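Local coordinates for SusD/RagB family nutrient-binding outer membrane lipoprotein (Bacteroides vulgatus, PDB 4F7A) that probably binds glycans, perhaps mucin O-glycans, at the outer membrane as a SusD-like lipoprotein, at residues 209-217 / 503-511. Numbering follows the deposited sequence.
Sequences MRVSNVDKT and WWDTGKNNF
Asn213 is gripped by the C-terminal tail through both ends of its amide. Its ND2 gives a hydrogen bond to Asn509 OD1 (2.9 Å), arriving on a lone pair of that carbonyl, with the two amide planes turned 41° apart; ND2 of Asn509 is in turn hydrogen-bonded to Glu417. Asn213 OD1 takes the backbone N of Asn510 at 3.0 Å, a donor standing well above the carbonyl plane, and also a hydrogen bond from Arg347. Asn510 reciprocates: ND2 reaches Asn213 O in a nearly straight bond (3.2 Å, N-H...O angle 168°). With an alanine at Asn213, Asn510 N and Asn509 OD1 would probably lose their mates. Three waters extend this polar seam; one joins Arg210 O, Val214 N and Trp504 O, another bridges Ser212 O and Asn510 O, and the third links Asn213 ND2 to Trp504 O and Thr506 N. In the TPR-like helical fold of SusD homologues, the final residues of the chain pack along the turn linking helices 193-210 and 216-228. Apolar contacts cover the start of the tail. Val214 CG1, set between its backbone N and carbonyl carbon (chi1 69°), lies over one face of the Trp503 six-membered ring, 3.6 Å from its centroid, while Val211 CG1 touches CZ3 of Trp503. Arg210 runs alongside Trp504, its CG 3.6 Å from the five-membered ring centroid in a CH-pi contact; past this contact, the guanidinium forms salt bridges with Glu441, Glu437 and Asp130. The extended Lys216 places NZ 2.9 Å from the terminal carboxylate OXT of Phe511 in a salt bridge.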
loop_
_atom_site.group_PDB
_atom_site.type_symbol
_atom_site.label_atom_id
_atom_site.label_comp_id
_atom_site.label_asym_id
_atom_site.label_seq_id
_atom_site.Cartn_x
_atom_site.Cartn_y
_atom_site.Cartn_z
HETATM N N MSE A 209 1.870 -12.188 6.471
HETATM C CA MSE A 209 2.312 -11.346 7.565
HETATM C C MSE A 209 1.189 -10.442 8.051
HETATM O O MSE A 209 1.043 -10.234 9.256
HETATM C CB MSE A 209 3.551 -10.552 7.225
HETATM C CG MSE A 209 4.786 -11.392 7.029
HETATM SE SE MSE A 209 5.239 -12.605 8.466
HETATM C CE MSE A 209 4.453 -14.189 7.743
ATOM N N ARG A 210 0.349 -9.965 7.140
ATOM C CA ARG A 210 -0.800 -9.162 7.545
ATOM C C ARG A 210 -1.657 -9.874 8.606
ATOM O O ARG A 210 -2.121 -9.246 9.545
ATOM C CB ARG A 210 -1.709 -8.808 6.362
ATOM C CG ARG A 210 -2.797 -7.762 6.762
ATOM C CD ARG A 210 -2.328 -6.317 6.590
ATOM N NE ARG A 210 -2.363 -5.978 5.179
ATOM C CZ ARG A 210 -1.324 -5.612 4.430
ATOM N NH1 ARG A 210 -0.109 -5.482 4.942
ATOM N NH2 ARG A 210 -1.506 -5.373 3.137
ATOM N N VAL A 211 -1.889 -11.177 8.436
ATOM C CA VAL A 211 -2.788 -11.899 9.338
ATOM C C VAL A 211 -2.047 -12.507 10.540
ATOM O O VAL A 211 -2.665 -13.208 11.325
ATOM C CB VAL A 211 -3.607 -13.012 8.623
ATOM C CG1 VAL A 211 -4.339 -12.435 7.410
ATOM C CG2 VAL A 211 -2.730 -14.182 8.225
ATOM N N SER A 212 -0.745 -12.230 10.689
ATOM C CA SER A 212 0.083 -12.914 11.710
ATOM C C SER A 212 -0.301 -12.634 13.163
ATOM O O SER A 212 -0.094 -13.502 14.012
ATOM C CB SER A 212 1.577 -12.646 11.497
ATOM O OG SER A 212 1.868 -11.264 11.604
ATOM N N ASN A 213 -0.871 -11.457 13.453
ATOM C CA ASN A 213 -1.300 -11.134 14.819
ATOM C C ASN A 213 -2.647 -11.735 15.143
ATOM O O ASN A 213 -2.837 -12.203 16.253
ATOM C CB ASN A 213 -1.369 -9.634 15.066
ATOM C CG ASN A 213 -0.020 -8.984 15.102
ATOM O OD1 ASN A 213 0.997 -9.606 15.497
ATOM N ND2 ASN A 213 0.008 -7.705 14.740
ATOM N N VAL A 214 -3.569 -11.738 14.177
ATOM C CA VAL A 214 -4.915 -12.311 14.392
ATOM C C VAL A 214 -4.996 -13.819 14.249
ATOM O O VAL A 214 -5.798 -14.468 14.943
ATOM C CB VAL A 214 -5.994 -11.620 13.480
ATOM C CG1 VAL A 214 -5.804 -11.968 12.009
ATOM C CG2 VAL A 214 -7.403 -11.985 13.932
ATOM N N ASP A 215 -4.195 -14.396 13.358
ATOM C CA ASP A 215 -4.305 -15.822 13.038
ATOM C C ASP A 215 -2.940 -16.415 12.707
ATOM O O ASP A 215 -2.559 -16.563 11.527
ATOM C CB ASP A 215 -5.295 -16.023 11.888
ATOM C CG ASP A 215 -5.757 -17.473 11.734
ATOM O OD1 ASP A 215 -5.048 -18.390 12.165
ATOM O OD2 ASP A 215 -6.833 -17.704 11.135
ATOM N N LYS A 216 -2.191 -16.747 13.757
ATOM C CA LYS A 216 -0.830 -17.229 13.576
ATOM C C LYS A 216 -0.779 -18.527 12.792
ATOM O O LYS A 216 0.171 -18.759 12.030
ATOM C CB LYS A 216 -0.120 -17.419 14.921
ATOM C CG LYS A 216 1.344 -17.834 14.782
ATOM C CD LYS A 216 2.039 -17.902 16.156
ATOM C CE LYS A 216 3.458 -18.484 16.043
ATOM N NZ LYS A 216 4.130 -18.504 17.377
ATOM N N THR A 217 -1.778 -19.383 12.982
ATOM C CA THR A 217 -1.833 -20.657 12.276
ATOM C C THR A 217 -1.929 -20.462 10.768
ATOM O O THR A 217 -1.204 -21.100 10.038
ATOM C CB THR A 217 -3.019 -21.514 12.762
ATOM O OG1 THR A 217 -2.823 -21.796 14.144
ATOM C CG2 THR A 217 -3.116 -22.818 11.981
ATOM N N TRP A 503 -10.346 -6.699 11.094
ATOM C CA TRP A 503 -10.088 -8.039 11.600
ATOM C C TRP A 503 -8.596 -8.303 11.884
ATOM O O TRP A 503 -8.247 -8.842 12.943
ATOM C CB TRP A 503 -10.659 -9.088 10.629
ATOM C CG TRP A 503 -10.269 -10.529 10.931
ATOM C CD1 TRP A 503 -10.729 -11.327 11.949
ATOM C CD2 TRP A 503 -9.347 -11.324 10.184
ATOM N NE1 TRP A 503 -10.148 -12.579 11.863
ATOM C CE2 TRP A 503 -9.294 -12.600 10.792
ATOM C CE3 TRP A 503 -8.592 -11.099 9.033
ATOM C CZ2 TRP A 503 -8.500 -13.636 10.285
ATOM C CZ3 TRP A 503 -7.776 -12.122 8.547
ATOM C CH2 TRP A 503 -7.745 -13.373 9.167
ATOM N N TRP A 504 -7.716 -7.913 10.967
ATOM C CA TRP A 504 -6.271 -8.155 11.162
ATOM C C TRP A 504 -5.565 -7.230 12.133
ATOM O O TRP A 504 -4.392 -7.452 12.442
ATOM C CB TRP A 504 -5.496 -8.220 9.848
ATOM C CG TRP A 504 -5.714 -7.117 8.827
ATOM C CD1 TRP A 504 -6.202 -7.291 7.558
ATOM C CD2 TRP A 504 -5.367 -5.723 8.922
ATOM N NE1 TRP A 504 -6.207 -6.107 6.881
ATOM C CE2 TRP A 504 -5.713 -5.123 7.692
ATOM C CE3 TRP A 504 -4.823 -4.927 9.918
ATOM C CZ2 TRP A 504 -5.496 -3.779 7.435
ATOM C CZ3 TRP A 504 -4.632 -3.603 9.685
ATOM C CH2 TRP A 504 -4.982 -3.021 8.448
ATOM N N ASP A 505 -6.290 -6.244 12.640
ATOM C CA ASP A 505 -5.787 -5.237 13.573
ATOM C C ASP A 505 -6.225 -5.660 14.972
ATOM O O ASP A 505 -7.390 -5.476 15.348
ATOM C CB ASP A 505 -6.388 -3.871 13.187
ATOM C CG ASP A 505 -6.011 -2.745 14.131
ATOM O OD1 ASP A 505 -5.294 -2.988 15.129
ATOM O OD2 ASP A 505 -6.443 -1.605 13.857
ATOM N N THR A 506 -5.298 -6.242 15.726
ATOM C CA THR A 506 -5.590 -6.720 17.086
ATOM C C THR A 506 -5.222 -5.684 18.141
ATOM O O THR A 506 -5.489 -5.874 19.315
ATOM C CB THR A 506 -4.810 -8.006 17.395
ATOM O OG1 THR A 506 -3.407 -7.735 17.281
ATOM C CG2 THR A 506 -5.195 -9.111 16.418
ATOM N N GLY A 507 -4.564 -4.610 17.740
ATOM C CA GLY A 507 -4.135 -3.592 18.687
ATOM C C GLY A 507 -2.812 -3.913 19.350
ATOM O O GLY A 507 -2.322 -3.116 20.139
ATOM N N LYS A 508 -2.232 -5.080 19.065
ATOM C CA LYS A 508 -0.888 -5.370 19.550
ATOM C C LYS A 508 -0.245 -6.463 18.741
ATOM O O LYS A 508 -0.921 -7.224 18.066
ATOM C CB LYS A 508 -0.876 -5.728 21.035
ATOM C CG LYS A 508 -1.444 -7.078 21.391
ATOM C CD LYS A 508 -1.439 -7.242 22.918
ATOM C CE LYS A 508 -1.783 -8.669 23.351
ATOM N NZ LYS A 508 -3.046 -9.171 22.728
ATOM N N ASN A 509 1.076 -6.519 18.789
ATOM C CA ASN A 509 1.792 -7.541 18.086
ATOM C C ASN A 509 1.853 -8.741 19.008
ATOM O O ASN A 509 2.265 -8.631 20.166
ATOM C CB ASN A 509 3.144 -7.015 17.610
ATOM C CG ASN A 509 2.970 -5.860 16.655
ATOM O OD1 ASN A 509 2.202 -5.983 15.697
ATOM N ND2 ASN A 509 3.661 -4.724 16.903
ATOM N N ASN A 510 1.355 -9.864 18.497
ATOM C CA ASN A 510 1.260 -11.124 19.226
ATOM C C ASN A 510 2.274 -12.047 18.563
ATOM O O ASN A 510 2.136 -12.361 17.364
ATOM C CB ASN A 510 -0.158 -11.722 19.056
ATOM C CG ASN A 510 -1.260 -10.870 19.704
ATOM O OD1 ASN A 510 -1.108 -10.430 20.834
ATOM N ND2 ASN A 510 -2.382 -10.644 18.979
ATOM N N PHE A 511 3.299 -12.451 19.299
ATOM C CA PHE A 511 4.251 -13.452 18.806
ATOM C C PHE A 511 3.909 -14.860 19.314
ATOM O O PHE A 511 3.243 -15.027 20.351
ATOM C CB PHE A 511 5.659 -13.067 19.231
ATOM C CG PHE A 511 6.062 -11.695 18.767
ATOM C CD1 PHE A 511 6.544 -11.499 17.485
ATOM C CD2 PHE A 511 5.934 -10.592 19.611
ATOM C CE1 PHE A 511 6.908 -10.242 17.058
ATOM C CE2 PHE A 511 6.299 -9.328 19.180
ATOM C CZ PHE A 511 6.780 -9.156 17.903
ATOM O OXT PHE A 511 4.273 -15.881 18.708
HETATM O O HOH W 1 -2.916 -9.701 12.018
HETATM O O HOH W 2 0.799 -14.289 16.356
HETATM O O HOH W 3 -2.630 -6.453 14.361
#